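Long-range contact in lipase (Rhizopus chinensis, PDB 6A0W), which probably hydrolyses the ester bonds of triacylglycerols, as a class 3 lipase with an alpha/beta-hydrolase fold: residues A[96-107]-A[158-169]. Residues are numbered along the deposited sequence; the frame is centred on the assembly and turned at random.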
ATOM      1  N   ARG A  96     -14.118  -1.185  11.780  1.00 32.79           N
ATOM      2  CA  ARG A  96     -14.297  -2.532  12.253  1.00 33.02           C
ATOM      3  C   ARG A  96     -15.458  -3.205  11.513  1.00 33.53           C
ATOM      4  O   ARG A  96     -16.544  -2.613  11.345  1.00 36.45           O
ATOM      5  CB  ARG A  96     -14.561  -2.536  13.761  1.00 33.67           C
ATOM      6  CG  ARG A  96     -14.466  -3.928  14.351  1.00 39.67           C
ATOM      7  CD  ARG A  96     -14.746  -3.959  15.855  1.00 42.00           C
ATOM      8  NE  ARG A  96     -16.170  -3.975  16.087  1.00 41.27           N
ATOM      9  CZ  ARG A  96     -16.919  -2.923  16.421  1.00 39.78           C
ATOM     10  NH1 ARG A  96     -16.385  -1.783  16.828  1.00 39.37           N
ATOM     11  NH2 ARG A  96     -18.237  -3.061  16.407  1.00 49.82           N
ATOM     12  N   SER A  97     -15.210  -4.450  11.116  1.00 32.20           N
ATOM     13  CA  SER A  97     -16.224  -5.374  10.630  1.00 31.02           C
ATOM     14  C   SER A  97     -16.334  -6.523  11.629  1.00 34.15           C
ATOM     15  O   SER A  97     -15.430  -7.371  11.735  1.00 33.87           O
ATOM     16  CB  SER A  97     -15.796  -5.941   9.251  1.00 36.60           C
ATOM     17  OG  SER A  97     -16.702  -6.949   8.791  1.00 35.69           O
ATOM     18  N   ASP A  98     -17.500  -6.677  12.211  1.00 36.71           N
ATOM     19  CA  ASP A  98     -17.732  -7.783  13.088  1.00 32.65           C
ATOM     20  C   ASP A  98     -17.941  -9.021  12.262  1.00 36.66           C
ATOM     21  O   ASP A  98     -17.490 -10.064  12.607  1.00 37.45           O
ATOM     22  CB  ASP A  98     -18.911  -7.526  13.992  1.00 33.94           C
ATOM     23  CG  ASP A  98     -18.616  -6.475  14.995  1.00 39.55           C
ATOM     24  OD1 ASP A  98     -17.530  -6.467  15.533  1.00 40.65           O
ATOM     25  OD2 ASP A  98     -19.458  -5.639  15.223  1.00 41.47           O
ATOM     26  N   ALA A  99     -18.593  -8.870  11.133  1.00 37.13           N
ATOM     27  CA  ALA A  99     -18.870 -10.007  10.234  1.00 39.13           C
ATOM     28  C   ALA A  99     -17.562 -10.623   9.739  1.00 37.82           C
ATOM     29  O   ALA A  99     -17.484 -11.826   9.684  1.00 41.82           O
ATOM     30  CB  ALA A  99     -19.707  -9.537   9.083  1.00 45.61           C
ATOM     31  N   GLN A 100     -16.573  -9.822   9.427  1.00 41.44           N
ATOM     32  CA  GLN A 100     -15.295 -10.358   8.912  1.00 37.53           C
ATOM     33  C   GLN A 100     -14.281 -10.488  10.046  1.00 33.51           C
ATOM     34  O   GLN A 100     -13.177 -10.901   9.758  1.00 35.07           O
ATOM     35  CB  GLN A 100     -14.760  -9.437   7.820  1.00 42.41           C
ATOM     36  CG  GLN A 100     -15.815  -9.022   6.814  1.00 48.24           C
ATOM     37  CD  GLN A 100     -15.267  -8.531   5.499  1.00 53.18           C
ATOM     38  OE1 GLN A 100     -15.834  -7.663   4.863  1.00 47.26           O
ATOM     39  NE2 GLN A 100     -14.170  -9.119   5.062  1.00 51.80           N
ATOM     40  N   LYS A 101     -14.660 -10.143  11.266  1.00 37.14           N
ATOM     41  CA  LYS A 101     -13.759 -10.179  12.446  1.00 34.40           C
ATOM     42  C   LYS A 101     -12.447  -9.475  12.090  1.00 33.73           C
ATOM     43  O   LYS A 101     -11.401 -10.054  12.303  1.00 34.28           O
ATOM     44  CB  LYS A 101     -13.545 -11.620  12.905  1.00 39.55           C
ATOM     45  CG  LYS A 101     -14.760 -12.269  13.541  1.00 49.90           C
ATOM     46  CD  LYS A 101     -14.531 -13.693  13.963  1.00 55.08           C
ATOM     47  CE  LYS A 101     -14.517 -13.870  15.465  1.00 74.56           C
ATOM     48  NZ  LYS A 101     -13.776 -15.079  15.895  1.00 81.09           N
ATOM     49  N   THR A 102     -12.522  -8.260  11.593  1.00 33.27           N
ATOM     50  CA  THR A 102     -11.319  -7.540  11.139  1.00 31.80           C
ATOM     51  C   THR A 102     -11.333  -6.097  11.640  1.00 28.69           C
ATOM     52  O   THR A 102     -12.399  -5.494  11.673  1.00 31.11           O
ATOM     53  CB  THR A 102     -11.255  -7.529   9.601  1.00 34.34           C
ATOM     54  OG1 THR A 102     -11.193  -8.844   9.070  1.00 31.58           O
ATOM     55  CG2 THR A 102     -10.100  -6.739   9.032  1.00 36.48           C
ATOM     56  N   ILE A 103     -10.194  -5.617  12.065  1.00 28.37           N
ATOM     57  CA  ILE A 103     -10.017  -4.181  12.377  1.00 31.05           C
ATOM     58  C   ILE A 103      -9.184  -3.627  11.224  1.00 32.09           C
ATOM     59  O   ILE A 103      -8.073  -4.101  11.028  1.00 30.48           O
ATOM     60  CB  ILE A 103      -9.317  -3.963  13.725  1.00 34.56           C
ATOM     61  CG1 ILE A 103     -10.126  -4.541  14.886  1.00 35.23           C
ATOM     62  CG2 ILE A 103      -9.019  -2.496  13.915  1.00 33.93           C
ATOM     63  CD1 ILE A 103      -9.309  -4.878  16.089  1.00 37.03           C
ATOM     64  N   TYR A 104      -9.710  -2.693  10.484  1.00 30.06           N
ATOM     65  CA  TYR A 104      -8.979  -2.143   9.326  1.00 32.52           C
ATOM     66  C   TYR A 104      -8.312  -0.824   9.699  1.00 27.66           C
ATOM     67  O   TYR A 104      -8.926  -0.007  10.334  1.00 27.33           O
ATOM     68  CB  TYR A 104      -9.940  -1.846   8.178  1.00 35.76           C
ATOM     69  CG  TYR A 104     -10.639  -3.023   7.553  1.00 38.12           C
ATOM     70  CD1 TYR A 104     -11.852  -3.470   8.025  1.00 34.83           C
ATOM     71  CD2 TYR A 104     -10.098  -3.665   6.460  1.00 37.58           C
ATOM     72  CE1 TYR A 104     -12.505  -4.530   7.435  1.00 38.64           C
ATOM     73  CE2 TYR A 104     -10.729  -4.734   5.861  1.00 40.91           C
ATOM     74  CZ  TYR A 104     -11.944  -5.160   6.346  1.00 38.78           C
ATOM     75  OH  TYR A 104     -12.563  -6.215   5.758  1.00 56.67           O
ATOM     76  N   VAL A 105      -7.078  -0.682   9.315  1.00 22.94           N
ATOM     77  CA  VAL A 105      -6.322   0.580   9.459  1.00 27.45           C
ATOM     78  C   VAL A 105      -6.036   0.987   8.019  1.00 24.58           C
ATOM     79  O   VAL A 105      -5.319   0.271   7.376  1.00 31.49           O
ATOM     80  CB  VAL A 105      -5.033   0.406  10.276  1.00 26.54           C
ATOM     81  CG1 VAL A 105      -4.320   1.726  10.427  1.00 29.46           C
ATOM     82  CG2 VAL A 105      -5.316  -0.199  11.635  1.00 35.06           C
ATOM     83  N   THR A 106      -6.600   2.065   7.546  1.00 27.14           N
ATOM     84  CA  THR A 106      -6.444   2.453   6.124  1.00 27.85           C
ATOM     85  C   THR A 106      -5.829   3.847   5.995  1.00 29.77           C
ATOM     86  O   THR A 106      -6.248   4.721   6.726  1.00 28.07           O
ATOM     87  CB  THR A 106      -7.807   2.397   5.420  1.00 30.84           C
ATOM     88  OG1 THR A 106      -8.409   1.127   5.627  1.00 26.60           O
ATOM     89  CG2 THR A 106      -7.716   2.685   3.944  1.00 32.28           C
ATOM     90  N   PHE A 107      -4.922   4.037   5.057  1.00 29.76           N
ATOM     91  CA  PHE A 107      -4.289   5.359   4.851  1.00 27.88           C
ATOM     92  C   PHE A 107      -4.275   5.768   3.377  1.00 30.46           C
ATOM     93  O   PHE A 107      -4.388   4.951   2.482  1.00 26.28           O
ATOM     94  CB  PHE A 107      -2.819   5.340   5.265  1.00 29.38           C
ATOM     95  CG  PHE A 107      -2.537   4.933   6.684  1.00 32.96           C
ATOM     96  CD1 PHE A 107      -2.349   3.605   7.019  1.00 27.84           C
ATOM     97  CD2 PHE A 107      -2.441   5.878   7.683  1.00 29.58           C
ATOM     98  CE1 PHE A 107      -2.073   3.232   8.320  1.00 27.45           C
ATOM     99  CE2 PHE A 107      -2.170   5.503   8.983  1.00 30.12           C
ATOM    100  CZ  PHE A 107      -1.982   4.183   9.296  1.00 30.19           C
ATOM    101  N   LEU A 158      -8.734  -3.691  19.632  1.00 31.09           N
ATOM    102  CA  LEU A 158      -8.193  -5.005  19.823  1.00 31.48           C
ATOM    103  C   LEU A 158      -8.449  -5.493  21.256  1.00 36.63           C
ATOM    104  O   LEU A 158      -8.927  -6.628  21.442  1.00 36.93           O
ATOM    105  CB  LEU A 158      -6.708  -4.958  19.510  1.00 34.15           C
ATOM    106  CG  LEU A 158      -5.922  -6.251  19.340  1.00 42.39           C
ATOM    107  CD1 LEU A 158      -6.525  -7.129  18.252  1.00 43.31           C
ATOM    108  CD2 LEU A 158      -4.493  -5.884  18.995  1.00 40.81           C
ATOM    109  N   THR A 159      -8.320  -4.603  22.243  1.00 34.25           N
ATOM    110  CA  THR A 159      -8.792  -4.932  23.606  1.00 36.49           C
ATOM    111  C   THR A 159     -10.251  -5.352  23.646  1.00 34.84           C
ATOM    112  O   THR A 159     -10.600  -6.398  24.235  1.00 40.59           O
ATOM    113  CB  THR A 159      -8.596  -3.760  24.579  1.00 34.48           C
ATOM    114  OG1 THR A 159      -7.222  -3.353  24.558  1.00 33.15           O
ATOM    115  CG2 THR A 159      -8.968  -4.152  25.993  1.00 46.75           C
ATOM    116  N   ALA A 160     -11.097  -4.628  22.922  1.00 33.21           N
ATOM    117  CA  ALA A 160     -12.509  -4.956  22.920  1.00 35.36           C
ATOM    118  C   ALA A 160     -12.873  -6.179  22.053  1.00 36.79           C
ATOM    119  O   ALA A 160     -13.933  -6.801  22.235  1.00 31.81           O
ATOM    120  CB  ALA A 160     -13.322  -3.737  22.523  1.00 36.87           C
ATOM    121  N   TYR A 161     -12.009  -6.497  21.094  1.00 33.60           N
ATOM    122  CA  TYR A 161     -12.284  -7.567  20.119  1.00 36.82           C
ATOM    123  C   TYR A 161     -11.022  -8.371  19.887  1.00 34.81           C
ATOM    124  O   TYR A 161     -10.372  -8.219  18.841  1.00 38.77           O
ATOM    125  CB  TYR A 161     -12.732  -6.938  18.777  1.00 39.44           C
ATOM    126  CG  TYR A 161     -14.051  -6.212  18.884  1.00 39.58           C
ATOM    127  CD1 TYR A 161     -15.254  -6.919  18.900  1.00 35.90           C
ATOM    128  CD2 TYR A 161     -14.093  -4.830  19.125  1.00 37.44           C
ATOM    129  CE1 TYR A 161     -16.454  -6.260  19.059  1.00 39.95           C
ATOM    130  CE2 TYR A 161     -15.291  -4.176  19.306  1.00 35.71           C
ATOM    131  CZ  TYR A 161     -16.468  -4.893  19.274  1.00 36.57           C
ATOM    132  OH  TYR A 161     -17.677  -4.224  19.352  1.00 38.68           O
ATOM    133  N   PRO A 162     -10.615  -9.170  20.887  1.00 38.66           N
ATOM    134  CA  PRO A 162      -9.203  -9.545  20.888  1.00 33.97           C
ATOM    135  C   PRO A 162      -8.905 -10.694  19.964  1.00 32.34           C
ATOM    136  O   PRO A 162      -7.736 -10.967  19.680  1.00 36.22           O
ATOM    137  CB  PRO A 162      -8.927  -9.941  22.351  1.00 42.18           C
ATOM    138  CG  PRO A 162     -10.270 -10.267  22.919  1.00 39.71           C
ATOM    139  CD  PRO A 162     -11.216  -9.316  22.223  1.00 39.24           C
ATOM    140  N   ASP A 163      -9.963 -11.332  19.490  1.00 29.69           N
ATOM    141  CA  ASP A 163      -9.882 -12.398  18.496  1.00 41.85           C
ATOM    142  C   ASP A 163      -9.879 -11.871  17.048  1.00 47.76           C
ATOM    143  O   ASP A 163      -9.787 -12.663  16.112  1.00 39.11           O
ATOM    144  CB  ASP A 163     -11.054 -13.380  18.665  1.00 45.67           C
ATOM    145  CG  ASP A 163     -12.428 -12.671  18.759  1.00 71.75           C
ATOM    146  OD1 ASP A 163     -12.557 -11.512  19.292  1.00 61.12           O
ATOM    147  OD2 ASP A 163     -13.419 -13.308  18.332  1.00 77.17           O
ATOM    148  N   TYR A 164     -10.018 -10.570  16.830  1.00 41.64           N
ATOM    149  CA  TYR A 164     -10.106 -10.065  15.446  1.00 37.09           C
ATOM    150  C   TYR A 164      -8.710  -9.913  14.836  1.00 34.97           C
ATOM    151  O   TYR A 164      -7.731  -9.658  15.534  1.00 38.97           O
ATOM    152  CB  TYR A 164     -10.839  -8.726  15.381  1.00 35.91           C
ATOM    153  CG  TYR A 164     -12.355  -8.758  15.521  1.00 34.11           C
ATOM    154  CD1 TYR A 164     -13.000  -9.759  16.207  1.00 32.87           C
ATOM    155  CD2 TYR A 164     -13.116  -7.679  15.059  1.00 32.46           C
ATOM    156  CE1 TYR A 164     -14.387  -9.734  16.375  1.00 37.69           C
ATOM    157  CE2 TYR A 164     -14.483  -7.634  15.232  1.00 35.95           C
ATOM    158  CZ  TYR A 164     -15.111  -8.634  15.946  1.00 35.19           C
ATOM    159  OH  TYR A 164     -16.478  -8.568  16.058  1.00 36.54           O
ATOM    160  N   LYS A 165      -8.597 -10.008  13.516  1.00 37.46           N
ATOM    161  CA  LYS A 165      -7.317  -9.699  12.898  1.00 34.45           C
ATOM    162  C   LYS A 165      -7.255  -8.235  12.486  1.00 31.35           C
ATOM    163  O   LYS A 165      -8.271  -7.613  12.269  1.00 35.27           O
ATOM    164  CB  LYS A 165      -7.095 -10.577  11.686  1.00 39.38           C
ATOM    165  CG  LYS A 165      -8.027 -10.272  10.553  1.00 43.74           C
ATOM    166  CD  LYS A 165      -7.771 -11.262   9.439  1.00 50.89           C
ATOM    167  CE  LYS A 165      -8.850 -11.158   8.384  1.00 51.21           C
ATOM    168  NZ  LYS A 165      -8.619 -12.255   7.410  1.00 59.68           N
ATOM    169  N   VAL A 166      -6.046  -7.715  12.366  1.00 29.90           N
ATOM    170  CA  VAL A 166      -5.815  -6.368  11.926  1.00 29.64           C
ATOM    171  C   VAL A 166      -5.219  -6.374  10.517  1.00 36.73           C
ATOM    172  O   VAL A 166      -4.181  -7.012  10.254  1.00 29.78           O
ATOM    173  CB  VAL A 166      -4.835  -5.680  12.909  1.00 31.68           C
ATOM    174  CG1 VAL A 166      -4.437  -4.312  12.417  1.00 28.75           C
ATOM    175  CG2 VAL A 166      -5.462  -5.590  14.295  1.00 33.84           C
ATOM    176  N   ILE A 167      -5.903  -5.670   9.609  1.00 35.92           N
ATOM    177  CA  ILE A 167      -5.477  -5.511   8.232  1.00 28.19           C
ATOM    178  C   ILE A 167      -5.093  -4.053   8.034  1.00 28.25           C
ATOM    179  O   ILE A 167      -5.890  -3.157   8.289  1.00 30.69           O
ATOM    180  CB  ILE A 167      -6.662  -5.795   7.263  1.00 30.47           C
ATOM    181  CG1 ILE A 167      -7.126  -7.261   7.316  1.00 33.56           C
ATOM    182  CG2 ILE A 167      -6.297  -5.406   5.842  1.00 31.48           C
ATOM    183  CD1 ILE A 167      -6.197  -8.293   6.701  1.00 32.51           C
ATOM    184  N   VAL A 168      -3.866  -3.792   7.601  1.00 26.06           N
ATOM    185  CA  VAL A 168      -3.462  -2.429   7.332  1.00 27.45           C
ATOM    186  C   VAL A 168      -3.345  -2.269   5.804  1.00 31.73           C
ATOM    187  O   VAL A 168      -2.624  -3.036   5.176  1.00 28.99           O
ATOM    188  CB  VAL A 168      -2.092  -2.089   7.958  1.00 29.95           C
ATOM    189  CG1 VAL A 168      -1.845  -0.602   7.858  1.00 34.70           C
ATOM    190  CG2 VAL A 168      -1.972  -2.565   9.407  1.00 31.60           C
ATOM    191  N   THR A 169      -4.073  -1.317   5.218  1.00 29.39           N
ATOM    192  CA  THR A 169      -4.123  -1.211   3.755  1.00 32.38           C
ATOM    193  C   THR A 169      -3.995   0.229   3.259  1.00 30.35           C
ATOM    194  O   THR A 169      -4.312   1.172   3.974  1.00 27.51           O
ATOM    195  CB  THR A 169      -5.388  -1.920   3.168  1.00 33.23           C
ATOM    196  OG1 THR A 169      -5.292  -1.950   1.740  1.00 35.59           O
ATOM    197  CG2 THR A 169      -6.663  -1.190   3.542  1.00 33.39           C
TER
HETATM  198  O   HOH W   1     -19.673  -5.349  17.856  1.00 54.64           O
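Tyr164 carries much of the side-chain contact, its ring layered between Tyr161 CB on one face and, almost straight above the other, Lys101 CA, 3.6 Å from the ring centroid. Arg96 CD lies over a face of the Tyr161 ring, 3.6 Å from its centroid, and a bend at chi3 (82°) carries the guanidinium on nearly parallel to the ring (11°), from NE toward the rim to its centre over Tyr161 OH.

Tyr164 OH is modelled as donating to Asp98 OD1 at 2.4 Å, a doubtfully short length. Arg96 grips the same carboxylate side-on through NE and NH2, and Lys78 adds a salt bridge to Asp98 OD2, so the acid is probably anionic. One water bridges Asp98 OD2 and Tyr161 OH; Lys101 NZ makes a salt bridge to Asp163 OD2, its hydrogen bond weak at 3.0 Å.

Strands 102-108 and 165-171 run parallel as neighbours in the central sheet of the alpha/beta-hydrolase fold, the latter leading toward Ser172, the probable nucleophile. Backbone bonds alternate from Lys165 N to Lys101 O through to Phe107 N to Thr169 O.

Among apolar contacts, Thr102 CG2 presses tightly on Ile167 CG1 (3.5 Å), and Ile103 CD1 reaches Leu158 CD1 on helix 137-160.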